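Local coordinates for protein C-1-tetrahydrofolate synthase, cytoplasmic, putative (Trypanosoma brucei, PDB 4CJX) that probably interconverts one-carbon forms of tetrahydrofolate as an NADP-dependent methylenetetrahydrofolate dehydrogenase and methenyltetrahydrofolate cyclohydrolase, at residues S169-L174 with A253-G258; R186-G191 with A224-A229; P199-L204 with V211-S216. All coordinates share one frame; numbering follows the deposited sequence.

Contact 1 of 3, residues S169-L174 with A253-G258; sequences SAVMEL and AVIDVG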
# COMPACT_ATOMS: atom_id res chain seq x y z
N SER B 169 11.47 -0.79 8.34
CA SER B 169 11.94 -1.85 9.18
C SER B 169 12.58 -1.37 10.51
O SER B 169 12.38 -1.98 11.57
CB SER B 169 12.94 -2.63 8.39
OG SER B 169 13.23 -3.81 9.05
N ALA B 170 13.37 -0.30 10.43
CA ALA B 170 14.02 0.30 11.57
C ALA B 170 12.98 0.82 12.57
O ALA B 170 13.17 0.66 13.76
CB ALA B 170 14.93 1.43 11.13
N VAL B 171 11.89 1.42 12.09
CA VAL B 171 10.83 1.91 12.95
C VAL B 171 10.23 0.76 13.73
O VAL B 171 10.04 0.86 14.96
CB VAL B 171 9.70 2.61 12.16
CG1 VAL B 171 8.49 2.81 13.03
CG2 VAL B 171 10.18 3.95 11.62
N MET B 172 9.94 -0.33 13.02
CA MET B 172 9.32 -1.48 13.66
C MET B 172 10.28 -2.08 14.68
O MET B 172 9.88 -2.48 15.77
CB MET B 172 8.86 -2.54 12.62
CG MET B 172 7.77 -2.08 11.66
SD MET B 172 6.39 -1.22 12.43
CE MET B 172 5.45 -2.55 13.19
N GLU B 173 11.57 -2.08 14.35
CA GLU B 173 12.59 -2.58 15.28
C GLU B 173 12.69 -1.69 16.55
O GLU B 173 12.87 -2.21 17.66
CB GLU B 173 13.94 -2.68 14.58
CG GLU B 173 15.13 -3.05 15.47
CD GLU B 173 15.09 -4.47 16.02
OE1 GLU B 173 14.33 -5.33 15.53
OE2 GLU B 173 15.86 -4.72 16.98
N LEU B 174 12.58 -0.38 16.38
CA LEU B 174 12.61 0.50 17.53
C LEU B 174 11.35 0.36 18.40
O LEU B 174 11.46 0.41 19.62
CB LEU B 174 12.86 1.94 17.11
CG LEU B 174 14.31 2.11 16.62
CD1 LEU B 174 14.51 3.48 16.04
CD2 LEU B 174 15.33 1.89 17.72
N ALA B 253 4.34 6.68 22.38
CA ALA B 253 5.64 6.32 21.87
C ALA B 253 5.85 7.09 20.58
O ALA B 253 5.00 7.08 19.69
CB ALA B 253 5.77 4.82 21.65
N VAL B 254 6.96 7.82 20.49
CA VAL B 254 7.19 8.76 19.41
C VAL B 254 8.47 8.35 18.70
O VAL B 254 9.53 8.29 19.33
CB VAL B 254 7.33 10.17 20.02
CG1 VAL B 254 7.69 11.21 18.99
CG2 VAL B 254 6.03 10.56 20.74
N ILE B 255 8.37 8.07 17.40
CA ILE B 255 9.46 7.63 16.57
C ILE B 255 9.69 8.69 15.52
O ILE B 255 8.85 8.92 14.64
CB ILE B 255 9.18 6.30 15.85
CG1 ILE B 255 8.61 5.24 16.77
CG2 ILE B 255 10.46 5.78 15.21
CD1 ILE B 255 9.46 4.90 17.97
N ASP B 256 10.85 9.35 15.62
CA ASP B 256 11.19 10.46 14.76
C ASP B 256 12.10 10.05 13.60
O ASP B 256 13.31 9.91 13.77
CB ASP B 256 11.85 11.57 15.59
CG ASP B 256 11.91 12.88 14.86
OD1 ASP B 256 11.60 12.89 13.65
OD2 ASP B 256 12.26 13.91 15.49
N VAL B 257 11.51 9.91 12.43
CA VAL B 257 12.22 9.53 11.20
C VAL B 257 12.78 10.73 10.42
O VAL B 257 13.61 10.56 9.56
CB VAL B 257 11.29 8.70 10.28
CG1 VAL B 257 12.07 8.06 9.14
CG2 VAL B 257 10.58 7.63 11.09
N GLY B 258 12.33 11.94 10.72
CA GLY B 258 12.83 13.12 10.02
C GLY B 258 14.35 13.23 10.09
O GLY B 258 14.95 12.98 11.14
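Between I255 and V257, the two residues that meet V171 across this contact, OD1 of D256 is held by two backbone N-H groups, those of G258 and D276. The first bond closes an Asx turn at the end of a parallel strand of the Rossmann-type NAD(P)-binding domain. It is bent: G258 N lies 3.2 Å from D256 OD1, with an angle of 136° at the hydrogen, and comes in on the anti side, tilted out of the carboxylate plane. V277 N donates to OD2, so both oxygens of this buried carboxylate are satisfied, on a residue that leaves the backbone away from the helix segment.

On the helix side the contact is wholly apolar, and one methyl does most of the work. With chi1 at 167°, V171 CG2 lies anti to the carbonyl carbon and is the branch that reaches both I255 and V257. It meets I255 CG2 at 4.0 Å. The V257 side chain crosses that of V171 at about a right angle. I255 also rests on L175 and on V296 of helix 296-316. V257 carries the packing toward the ligand site: its side chain is about 5 Å from that of A196, an NADP-binding residue, and about 7 Å from the bound inhibitor. The tightest touch is V171 CG2 against V257 CG2, at 3.7 Å.

Contact 2 of 3, residues R186-G191 with A224-A229; sequences RVVVLG and ADIVRA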
# COMPACT_ATOMS: atom_id res chain seq x y z
N ARG B 186 -4.10 3.58 18.66
CA ARG B 186 -4.21 4.58 17.62
C ARG B 186 -2.81 5.05 17.20
O ARG B 186 -2.00 5.48 18.04
CB ARG B 186 -5.06 5.76 18.10
CG ARG B 186 -6.50 5.39 18.47
CD ARG B 186 -7.38 5.26 17.24
NE ARG B 186 -7.63 6.57 16.62
CZ ARG B 186 -8.49 7.46 17.11
NH1 ARG B 186 -9.18 7.19 18.20
NH2 ARG B 186 -8.65 8.62 16.50
N VAL B 187 -2.55 4.97 15.90
CA VAL B 187 -1.26 5.29 15.32
C VAL B 187 -1.42 6.41 14.32
O VAL B 187 -2.34 6.37 13.52
CB VAL B 187 -0.63 4.10 14.57
CG1 VAL B 187 0.60 4.54 13.80
CG2 VAL B 187 -0.25 2.99 15.52
N VAL B 188 -0.52 7.41 14.37
CA VAL B 188 -0.41 8.38 13.28
C VAL B 188 0.96 8.29 12.63
O VAL B 188 2.00 8.25 13.31
CB VAL B 188 -0.68 9.86 13.66
CG1 VAL B 188 0.25 10.36 14.74
CG2 VAL B 188 -0.51 10.76 12.45
N VAL B 189 0.94 8.22 11.31
CA VAL B 189 2.12 8.26 10.49
C VAL B 189 2.02 9.59 9.73
O VAL B 189 1.03 9.84 9.05
CB VAL B 189 2.13 7.10 9.47
CG1 VAL B 189 3.36 7.16 8.59
CG2 VAL B 189 2.12 5.77 10.19
N LEU B 190 3.04 10.45 9.88
CA LEU B 190 3.13 11.68 9.12
C LEU B 190 4.12 11.45 7.95
O LEU B 190 5.29 11.05 8.17
CB LEU B 190 3.61 12.83 10.01
CG LEU B 190 2.75 13.13 11.26
CD1 LEU B 190 3.25 12.33 12.45
CD2 LEU B 190 2.67 14.63 11.59
N GLY B 191 3.64 11.69 6.74
CA GLY B 191 4.43 11.46 5.53
C GLY B 191 4.13 10.12 4.91
O GLY B 191 3.69 9.19 5.57
N ALA B 224 -2.79 18.34 14.71
CA ALA B 224 -2.79 18.48 16.17
C ALA B 224 -3.83 17.54 16.81
O ALA B 224 -3.53 16.81 17.75
CB ALA B 224 -3.08 19.91 16.54
N ASP B 225 -5.04 17.60 16.29
CA ASP B 225 -6.12 16.76 16.75
C ASP B 225 -5.77 15.26 16.64
O ASP B 225 -6.04 14.48 17.54
CB ASP B 225 -7.32 17.03 15.89
CG ASP B 225 -8.56 16.37 16.41
OD1 ASP B 225 -8.98 16.70 17.56
OD2 ASP B 225 -9.16 15.55 15.66
N ILE B 226 -5.15 14.88 15.53
CA ILE B 226 -4.83 13.50 15.27
C ILE B 226 -3.70 13.05 16.21
O ILE B 226 -3.80 12.00 16.85
CB ILE B 226 -4.54 13.29 13.76
CG1 ILE B 226 -5.89 13.35 13.01
CG2 ILE B 226 -3.84 11.94 13.52
CD1 ILE B 226 -5.77 13.62 11.51
N VAL B 227 -2.64 13.86 16.30
CA VAL B 227 -1.49 13.52 17.17
C VAL B 227 -1.96 13.40 18.63
O VAL B 227 -1.51 12.52 19.36
CB VAL B 227 -0.35 14.59 17.07
CG1 VAL B 227 0.67 14.44 18.18
CG2 VAL B 227 0.33 14.55 15.71
N ARG B 228 -2.86 14.29 19.05
CA ARG B 228 -3.37 14.30 20.43
C ARG B 228 -4.06 12.99 20.79
O ARG B 228 -4.09 12.57 21.96
CB ARG B 228 -4.37 15.44 20.64
CG ARG B 228 -3.75 16.80 20.86
CD ARG B 228 -4.81 17.87 21.11
NE ARG B 228 -4.21 19.20 21.04
CZ ARG B 228 -4.58 20.19 20.23
NH1 ARG B 228 -5.62 20.05 19.41
NH2 ARG B 228 -3.91 21.34 20.26
N ALA B 229 -4.62 12.34 19.79
CA ALA B 229 -5.34 11.12 20.04
C ALA B 229 -4.47 9.87 19.82
O ALA B 229 -4.95 8.75 19.98
CB ALA B 229 -6.58 11.09 19.14
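V188 packs with both methyls on helix 220-228, where that helix covers the strand next to the outermost one in this chain's parallel sheet, part of the Rossmann-type domain. A chi1 of 59° puts CG1 between the backbone N and the carbonyl carbon and CG2 anti to that N; CG2 faces I226 and CG1 faces V227. CG2 meets I226 CG2 at 3.7 Å, the side chains passing obliquely, while CG1 makes a looser contact with V227 CG2 at 4.3 Å. Two residues earlier on the same face of the strand, R186 meets the end of the segment. Its CB lies 3.5 Å from the carbonyl O of A229, a van der Waals approach. The arginine chain then folds at chi2 (-80°) and chi3 (-70°), bringing the guanidinium round so that the methyl of A229 lies over one of its faces, with CB 4.2 Å from NH2.

Further out, V188 is fixed by backbone bonds to I232 and V234 of the neighbouring strand, the R186 backbone N donates to D231 OD2, and I226 reaches on to T212 and V214 of strand 210-214. The second subunit also reaches this contact: the carboxylate of D225 pairs with R186 of that neighbouring subunit, while R186 packs on I226 of the same neighbouring chain. The carbonyl of I226 has two partners: the hydroxyl of S230 and A229 N, the latter 3.1 Å from I226 O.

Contact 3 of 3, residues P199-L204 with V211-S216; sequences PVATLL and VTVVHS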
# COMPACT_ATOMS: atom_id res chain seq x y z
N PRO B 199 5.39 2.37 3.48
CA PRO B 199 5.45 0.99 3.98
C PRO B 199 5.13 0.84 5.48
O PRO B 199 4.48 -0.13 5.90
CB PRO B 199 6.89 0.53 3.65
CG PRO B 199 7.63 1.77 3.32
CD PRO B 199 6.65 2.78 2.84
N VAL B 200 5.56 1.79 6.28
CA VAL B 200 5.35 1.69 7.73
C VAL B 200 3.86 1.71 8.17
O VAL B 200 3.48 1.02 9.11
CB VAL B 200 6.19 2.74 8.48
CG1 VAL B 200 5.43 4.05 8.63
CG2 VAL B 200 6.57 2.21 9.85
N ALA B 201 3.03 2.49 7.49
CA ALA B 201 1.61 2.53 7.76
C ALA B 201 1.02 1.12 7.58
O ALA B 201 0.25 0.65 8.43
CB ALA B 201 0.92 3.52 6.84
N THR B 202 1.45 0.44 6.51
CA THR B 202 1.05 -0.93 6.23
C THR B 202 1.48 -1.88 7.31
O THR B 202 0.69 -2.74 7.71
CB THR B 202 1.62 -1.46 4.91
OG1 THR B 202 1.16 -0.64 3.84
CG2 THR B 202 1.15 -2.94 4.66
N LEU B 203 2.72 -1.77 7.76
CA LEU B 203 3.23 -2.70 8.75
C LEU B 203 2.55 -2.48 10.08
O LEU B 203 2.29 -3.44 10.79
CB LEU B 203 4.74 -2.57 8.91
CG LEU B 203 5.56 -2.99 7.68
CD1 LEU B 203 7.02 -2.58 7.87
CD2 LEU B 203 5.42 -4.47 7.40
N LEU B 204 2.24 -1.21 10.40
CA LEU B 204 1.51 -0.89 11.64
C LEU B 204 0.07 -1.44 11.64
O LEU B 204 -0.36 -2.07 12.63
CB LEU B 204 1.55 0.61 11.90
CG LEU B 204 2.97 1.07 12.26
CD1 LEU B 204 3.13 2.56 12.11
CD2 LEU B 204 3.32 0.64 13.67
N VAL B 211 -4.59 3.06 12.02
CA VAL B 211 -3.60 3.98 11.47
C VAL B 211 -4.25 5.18 10.78
O VAL B 211 -5.15 5.04 9.95
CB VAL B 211 -2.69 3.24 10.45
CG1 VAL B 211 -1.70 4.19 9.81
CG2 VAL B 211 -1.97 2.08 11.13
N THR B 212 -3.77 6.35 11.11
CA THR B 212 -4.16 7.53 10.38
C THR B 212 -2.90 8.05 9.71
O THR B 212 -1.87 8.13 10.35
CB THR B 212 -4.67 8.63 11.33
OG1 THR B 212 -5.80 8.14 12.05
CG2 THR B 212 -5.05 9.82 10.57
N VAL B 213 -3.01 8.43 8.45
CA VAL B 213 -1.93 9.02 7.70
C VAL B 213 -2.22 10.48 7.42
O VAL B 213 -3.33 10.84 6.99
CB VAL B 213 -1.75 8.33 6.34
CG1 VAL B 213 -0.69 9.07 5.52
CG2 VAL B 213 -1.35 6.88 6.55
N VAL B 214 -1.20 11.29 7.63
CA VAL B 214 -1.25 12.73 7.52
C VAL B 214 0.01 13.18 6.74
O VAL B 214 0.94 12.38 6.54
CB VAL B 214 -1.34 13.24 8.98
CG1 VAL B 214 -0.38 14.35 9.29
CG2 VAL B 214 -2.77 13.55 9.39
N HIS B 215 0.02 14.43 6.29
CA HIS B 215 1.15 15.00 5.53
C HIS B 215 1.70 16.26 6.17
O HIS B 215 1.00 16.91 6.95
CB HIS B 215 0.69 15.34 4.12
CG HIS B 215 0.26 14.14 3.35
ND1 HIS B 215 1.10 13.49 2.47
CD2 HIS B 215 -0.90 13.44 3.36
CE1 HIS B 215 0.46 12.46 1.94
NE2 HIS B 215 -0.74 12.40 2.48
N SER B 216 2.94 16.66 5.82
CA SER B 216 3.52 17.88 6.44
C SER B 216 2.66 19.11 6.24
O SER B 216 2.54 19.97 7.15
CB SER B 216 4.95 18.14 5.97
OG SER B 216 5.06 18.06 4.56
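V211 buries more surface here than any other residue, and it does so by dividing its two methyls between A201 and L204 on helix 197-206. With CG1 anti to the backbone N (chi1 177°), that branch touches A201 CB at 4.0 Å. The other, CG2, lies 3.9 Å from L204 CB and 3.8 Å from the carbonyl O of A201, so it rests on the helix backbone as well as on its side chains. A201 is the counterpart from the helix. Its single methyl points at the strand and settles over a pair of valine methyls, V211 CG1 and V213 CG2, the latter 4.1 Å from A201 CB. L204, one turn further on, offers its CB to V211 while the rest of its side chain goes to V187 and V189 of the neighbouring strand 186-190.

Helix and strand belong to a beta-alpha-beta crossover of the Rossmann type: strand 186-190, helix 197-206, strand 210-214. The axes of these short segments run nearly antiparallel, at 167°, and approach to 9.0 Å. The strand is outermost in the sheet of its own chain, but T212 and V213 pair antiparallel with a strand of the second subunit, and T212 OG1 is hydrogen-bonded to its counterpart there. Beyond the strand end comes S216, an NADP-binding residue.

No hydrogen bond crosses between the two segments, so this face of the strand meets the helix through dispersion and the burial of methyl groups, whereas the directional bonds to neighbouring strands lie in the plane of the sheet.

In the fold
Following the chain, helix 166-178 comes first and waits longest for its partner: contact 1 closes only when strand 253-256 arrives. Inside that loop, strand 186-190 opens contact 2, then helix 197-206 and strand 210-214 close contact 3, the shortest loop, before helix 220-228 returns to complete contact 2. The three are therefore nested, with none crossing. Contacts 1 and 3 join helices on one face of the parallel sheet and touch through V171 with V200 and M172 with L204. Contact 2 covers the other face. Contacts 2 and 3 share neighbouring strands, linked by a probable bond from T212 N to V187 O, and both reach the second subunit.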